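Local coordinates for DNA repair protein RecO (Deinococcus radiodurans, PDB 1U5K) that probably takes part in DNA repair and in recombination by the RecF pathway, and binds a zinc ion, at residues L102-F116 with V135-I147. Residues are numbered along the deposited sequence; the frame is centred on the assembly and turned at random.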
loop_
_atom_site.group_PDB
_atom_site.type_symbol
_atom_site.label_atom_id
_atom_site.label_comp_id
_atom_site.label_asym_id
_atom_site.label_seq_id
_atom_site.Cartn_x
_atom_site.Cartn_y
_atom_site.Cartn_z
ATOM N N LEU A 102 6.102 -12.152 -1.135
ATOM C CA LEU A 102 6.443 -13.341 -0.369
ATOM C C LEU A 102 7.847 -13.843 -0.711
ATOM O O LEU A 102 8.585 -14.282 0.166
ATOM C CB LEU A 102 5.388 -14.433 -0.542
ATOM C CG LEU A 102 5.723 -15.810 0.025
ATOM C CD1 LEU A 102 5.698 -15.718 1.535
ATOM C CD2 LEU A 102 4.752 -16.879 -0.447
ATOM N N PHE A 103 8.190 -13.788 -1.988
ATOM C CA PHE A 103 9.447 -14.283 -2.512
ATOM C C PHE A 103 10.439 -13.130 -2.667
ATOM O O PHE A 103 10.217 -12.216 -3.451
ATOM C CB PHE A 103 9.196 -14.922 -3.878
ATOM C CG PHE A 103 8.401 -16.189 -3.811
ATOM C CD1 PHE A 103 7.017 -16.157 -3.868
ATOM C CD2 PHE A 103 9.035 -17.413 -3.657
ATOM C CE1 PHE A 103 6.292 -17.344 -3.784
ATOM C CE2 PHE A 103 8.314 -18.602 -3.575
ATOM C CZ PHE A 103 6.940 -18.562 -3.625
ATOM N N GLN A 104 11.545 -13.192 -1.935
ATOM C CA GLN A 104 12.651 -12.248 -2.114
ATOM C C GLN A 104 13.459 -12.616 -3.351
ATOM O O GLN A 104 13.291 -13.704 -3.915
ATOM C CB GLN A 104 13.586 -12.288 -0.901
ATOM C CG GLN A 104 12.873 -12.106 0.419
ATOM C CD GLN A 104 11.916 -10.928 0.360
ATOM O OE1 GLN A 104 10.694 -11.103 0.314
ATOM N NE2 GLN A 104 12.469 -9.725 0.337
ATOM N N GLU A 105 14.314 -11.689 -3.773
ATOM C CA GLU A 105 15.112 -11.861 -4.985
ATOM C C GLU A 105 15.900 -13.160 -4.864
ATOM O O GLU A 105 16.433 -13.437 -3.793
ATOM C CB GLU A 105 16.042 -10.674 -5.203
ATOM N N GLY A 106 15.904 -13.965 -5.925
ATOM C CA GLY A 106 16.413 -15.329 -5.913
ATOM C C GLY A 106 15.514 -16.447 -5.401
ATOM O O GLY A 106 15.740 -17.628 -5.663
ATOM N N GLU A 107 14.483 -16.144 -4.624
ATOM C CA GLU A 107 13.633 -17.211 -4.099
ATOM C C GLU A 107 12.574 -17.749 -5.068
ATOM O O GLU A 107 11.975 -18.776 -4.758
ATOM C CB GLU A 107 12.956 -16.777 -2.791
ATOM C CG GLU A 107 13.908 -16.198 -1.755
ATOM C CD GLU A 107 13.269 -15.941 -0.399
ATOM O OE1 GLU A 107 12.020 -16.031 -0.242
ATOM O OE2 GLU A 107 14.085 -15.640 0.504
ATOM N N PHE A 108 12.321 -17.082 -6.193
ATOM C CA PHE A 108 11.229 -17.436 -7.092
ATOM C C PHE A 108 11.553 -18.478 -8.154
ATOM O O PHE A 108 12.087 -18.176 -9.212
ATOM C CB PHE A 108 10.593 -16.216 -7.760
ATOM C CG PHE A 108 9.203 -16.481 -8.286
ATOM C CD1 PHE A 108 8.110 -16.522 -7.445
ATOM C CD2 PHE A 108 8.997 -16.722 -9.624
ATOM C CE1 PHE A 108 6.838 -16.765 -7.948
ATOM C CE2 PHE A 108 7.742 -16.947 -10.152
ATOM C CZ PHE A 108 6.643 -16.962 -9.304
ATOM N N SER A 109 11.166 -19.714 -7.862
ATOM C CA SER A 109 11.588 -20.896 -8.606
ATOM C C SER A 109 10.597 -21.246 -9.702
ATOM O O SER A 109 9.502 -20.690 -9.770
ATOM C CB SER A 109 11.651 -22.087 -7.651
ATOM O OG SER A 109 10.393 -22.288 -7.016
ATOM N N GLU A 110 10.965 -22.205 -10.543
ATOM C CA GLU A 110 10.046 -22.695 -11.556
ATOM C C GLU A 110 8.768 -23.264 -10.939
ATOM O O GLU A 110 7.682 -23.078 -11.480
ATOM C CB GLU A 110 10.701 -23.740 -12.466
ATOM C CG GLU A 110 9.731 -24.223 -13.537
ATOM C CD GLU A 110 10.358 -24.943 -14.717
ATOM O OE1 GLU A 110 11.546 -25.315 -14.638
ATOM O OE2 GLU A 110 9.647 -25.164 -15.724
ATOM N N GLN A 111 8.887 -23.961 -9.815
ATOM C CA GLN A 111 7.740 -24.563 -9.148
ATOM C C GLN A 111 6.782 -23.463 -8.686
ATOM O O GLN A 111 5.568 -23.579 -8.814
ATOM C CB GLN A 111 8.196 -25.423 -7.970
ATOM C CG GLN A 111 8.962 -26.685 -8.346
ATOM C CD GLN A 111 10.422 -26.488 -8.717
ATOM O OE1 GLN A 111 11.016 -25.424 -8.519
ATOM N NE2 GLN A 111 11.010 -27.544 -9.264
ATOM N N ALA A 112 7.353 -22.360 -8.212
ATOM C CA ALA A 112 6.604 -21.199 -7.764
ATOM C C ALA A 112 5.901 -20.562 -8.949
ATOM O O ALA A 112 4.713 -20.270 -8.857
ATOM C CB ALA A 112 7.517 -20.211 -7.040
ATOM N N PHE A 113 6.597 -20.418 -10.072
ATOM C CA PHE A 113 5.996 -19.891 -11.286
ATOM C C PHE A 113 4.774 -20.718 -11.694
ATOM O O PHE A 113 3.702 -20.172 -11.976
ATOM C CB PHE A 113 6.955 -19.805 -12.483
ATOM C CG PHE A 113 6.244 -19.367 -13.743
ATOM C CD1 PHE A 113 5.904 -18.039 -13.926
ATOM C CD2 PHE A 113 5.798 -20.298 -14.671
ATOM C CE1 PHE A 113 5.170 -17.640 -15.023
ATOM C CE2 PHE A 113 5.067 -19.917 -15.772
ATOM C CZ PHE A 113 4.751 -18.595 -15.950
ATOM N N ASP A 114 4.935 -22.036 -11.697
ATOM C CA ASP A 114 3.861 -22.908 -12.175
ATOM C C ASP A 114 2.621 -22.834 -11.286
ATOM O O ASP A 114 1.484 -22.806 -11.766
ATOM C CB ASP A 114 4.323 -24.361 -12.186
ATOM C CG ASP A 114 5.254 -24.672 -13.338
ATOM O OD1 ASP A 114 5.211 -23.983 -14.384
ATOM O OD2 ASP A 114 6.052 -25.621 -13.241
ATOM N N LEU A 115 2.865 -22.833 -9.981
ATOM C CA LEU A 115 1.815 -22.655 -8.995
ATOM C C LEU A 115 1.161 -21.287 -9.106
ATOM O O LEU A 115 -0.062 -21.172 -8.963
ATOM C CB LEU A 115 2.350 -22.815 -7.579
ATOM C CG LEU A 115 1.658 -23.644 -6.501
ATOM C CD1 LEU A 115 1.688 -22.855 -5.209
ATOM C CD2 LEU A 115 0.270 -24.214 -6.761
ATOM N N PHE A 116 1.961 -20.237 -9.282
ATOM C CA PHE A 116 1.380 -18.912 -9.502
ATOM C C PHE A 116 0.465 -18.838 -10.733
ATOM O O PHE A 116 -0.655 -18.324 -10.680
ATOM C CB PHE A 116 2.471 -17.843 -9.570
ATOM C CG PHE A 116 1.937 -16.487 -9.882
ATOM C CD1 PHE A 116 1.300 -15.750 -8.895
ATOM C CD2 PHE A 116 2.053 -15.965 -11.147
ATOM C CE1 PHE A 116 0.762 -14.516 -9.188
ATOM C CE2 PHE A 116 1.532 -14.731 -11.441
ATOM C CZ PHE A 116 0.883 -14.006 -10.465
ATOM N N VAL A 135 -6.256 -20.938 -0.976
ATOM C CA VAL A 135 -5.553 -22.197 -1.141
ATOM C C VAL A 135 -4.164 -21.991 -1.728
ATOM O O VAL A 135 -3.196 -22.547 -1.227
ATOM C CB VAL A 135 -6.376 -23.185 -1.985
ATOM C CG1 VAL A 135 -5.538 -24.364 -2.403
ATOM C CG2 VAL A 135 -7.570 -23.621 -1.179
ATOM N N MET A 136 -4.083 -21.150 -2.752
ATOM C CA MET A 136 -2.872 -20.944 -3.521
ATOM C C MET A 136 -1.879 -20.108 -2.720
ATOM O O MET A 136 -0.684 -20.389 -2.705
ATOM C CB MET A 136 -3.214 -20.273 -4.854
ATOM C CG MET A 136 -4.062 -21.181 -5.751
ATOM S SD MET A 136 -3.223 -22.688 -6.193
ATOM C CE MET A 136 -2.279 -22.152 -7.431
ATOM N N SER A 137 -2.382 -19.106 -2.012
ATOM C CA SER A 137 -1.510 -18.306 -1.169
ATOM C C SER A 137 -0.849 -19.139 -0.051
ATOM O O SER A 137 0.376 -19.080 0.150
ATOM C CB SER A 137 -2.242 -16.996 -0.816
ATOM O OG SER A 137 -3.123 -17.254 0.256
ATOM N N TYR A 138 -1.599 -20.027 0.600
ATOM C CA TYR A 138 -1.025 -20.917 1.608
ATOM C C TYR A 138 -0.059 -21.932 0.996
ATOM O O TYR A 138 1.034 -22.180 1.524
ATOM C CB TYR A 138 -2.113 -21.612 2.436
ATOM C CG TYR A 138 -2.605 -20.861 3.639
ATOM C CD1 TYR A 138 -3.553 -19.861 3.506
ATOM C CD2 TYR A 138 -2.113 -21.132 4.925
ATOM C CE1 TYR A 138 -3.986 -19.163 4.613
ATOM C CE2 TYR A 138 -2.578 -20.465 6.045
ATOM C CZ TYR A 138 -3.516 -19.465 5.880
ATOM O OH TYR A 138 -4.026 -18.755 6.943
ATOM N N LYS A 139 -0.422 -22.461 -0.165
ATOM C CA LYS A 139 0.463 -23.362 -0.875
ATOM C C LYS A 139 1.800 -22.739 -1.231
ATOM O O LYS A 139 2.831 -23.390 -1.114
ATOM C CB LYS A 139 -0.186 -23.945 -2.131
ATOM C CG LYS A 139 0.540 -25.162 -2.663
ATOM C CD LYS A 139 0.143 -26.475 -2.001
ATOM C CE LYS A 139 0.970 -27.624 -2.568
ATOM N NZ LYS A 139 1.015 -28.806 -1.685
ATOM N N LEU A 140 1.788 -21.478 -1.652
ATOM C CA LEU A 140 3.029 -20.800 -1.990
ATOM C C LEU A 140 3.943 -20.642 -0.774
ATOM O O LEU A 140 5.145 -20.529 -0.942
ATOM C CB LEU A 140 2.776 -19.433 -2.626
ATOM C CG LEU A 140 2.226 -19.419 -4.047
ATOM C CD1 LEU A 140 1.449 -18.151 -4.423
ATOM C CD2 LEU A 140 3.319 -19.724 -5.052
ATOM N N LEU A 141 3.415 -20.598 0.445
ATOM C CA LEU A 141 4.266 -20.595 1.626
ATOM C C LEU A 141 5.288 -21.727 1.662
ATOM O O LEU A 141 6.411 -21.543 2.148
ATOM C CB LEU A 141 3.443 -20.629 2.915
ATOM C CG LEU A 141 2.356 -19.572 3.135
ATOM C CD1 LEU A 141 1.560 -19.841 4.407
ATOM C CD2 LEU A 141 3.029 -18.231 3.232
ATOM N N GLY A 142 4.901 -22.897 1.167
ATOM C CA GLY A 142 5.796 -24.035 1.090
ATOM C C GLY A 142 6.956 -23.901 0.127
ATOM O O GLY A 142 7.898 -24.686 0.211
ATOM N N LEU A 143 6.909 -22.941 -0.793
ATOM C CA LEU A 143 7.980 -22.803 -1.764
ATOM C C LEU A 143 8.910 -21.630 -1.477
ATOM O O LEU A 143 9.902 -21.417 -2.160
ATOM C CB LEU A 143 7.386 -22.637 -3.153
ATOM C CG LEU A 143 6.485 -23.769 -3.632
ATOM C CD1 LEU A 143 5.820 -23.377 -4.944
ATOM C CD2 LEU A 143 7.267 -25.051 -3.775
ATOM N N ALA A 144 8.590 -20.874 -0.436
ATOM C CA ALA A 144 9.244 -19.611 -0.180
ATOM C C ALA A 144 10.170 -19.796 1.012
ATOM O O ALA A 144 10.316 -20.910 1.515
ATOM C CB ALA A 144 8.172 -18.540 0.037
ATOM N N GLY A 145 10.750 -18.691 1.469
ATOM C CA GLY A 145 11.728 -18.625 2.550
ATOM C C GLY A 145 11.247 -18.698 3.993
ATOM O O GLY A 145 12.032 -18.992 4.903
ATOM N N VAL A 146 9.982 -18.360 4.220
ATOM C CA VAL A 146 9.311 -18.627 5.493
ATOM C C VAL A 146 9.310 -20.106 5.883
ATOM O O VAL A 146 9.477 -20.979 5.013
ATOM C CB VAL A 146 7.855 -18.142 5.437
ATOM C CG1 VAL A 146 7.806 -16.687 5.029
ATOM C CG2 VAL A 146 7.041 -18.986 4.461
ATOM N N ILE A 147 9.100 -20.332 7.181
ATOM C CA ILE A 147 9.029 -21.657 7.797
ATOM C C ILE A 147 7.707 -21.880 8.530
ATOM O O ILE A 147 7.509 -21.467 9.682
ATOM C CB ILE A 147 10.199 -21.921 8.763
ATOM C CG1 ILE A 147 11.539 -21.730 8.052
ATOM C CG2 ILE A 147 10.059 -23.300 9.429
ATOM C CD1 ILE A 147 12.262 -23.032 7.724
HETATM O O HOH W 1 10.595 -15.319 1.740
HETATM O O HOH W 2 10.625 -23.193 -4.252
#
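The ring of F103 is held between A144 on one face and F108 on the other: A144 CB makes a CH-pi contact, 4.0 Å from the F103 ring centroid, while F108 CD1 lies over the rim of the opposite face. At the F103 edge, near the ring plane, the carbonyl oxygen of L143 comes to 3.5 Å from CE2. F108 meets F103 CG with its own edge and carries A112 CB on a face. L102 reaches the same methyl from another direction, its CG 3.7 Å from A144 CB; chi1 of 171° turns CG away from the amide nitrogen and sends CD2 toward L140 CB and CD1 toward L141 CD2. Cutting F103 back to an alanine is likely to open a gap between A144 and F108, uncover the A144 methyl and lose the CE1 contact to L140 CD2. Farther along, the 110-116 and 135-141 segments of helices 110-125 and 129-141 run antiparallel (176°), and L115 CD1 packs 3.5 Å from L140 CD2, the side chains lying alongside and running opposite ways. K139 lends only its aliphatic part to L115, its NZ bonding to the carbonyls of R196 and V194. One water bridges S109 OG to L143 O. Leucine, alanine and phenylalanine carbons set the fit, whereas the direct polar bond, G145 N to E107 OE1, is weak, so this seam in the helical C-terminal region, far from the zinc, probably depends more on shape and burial than on hydrogen bonds.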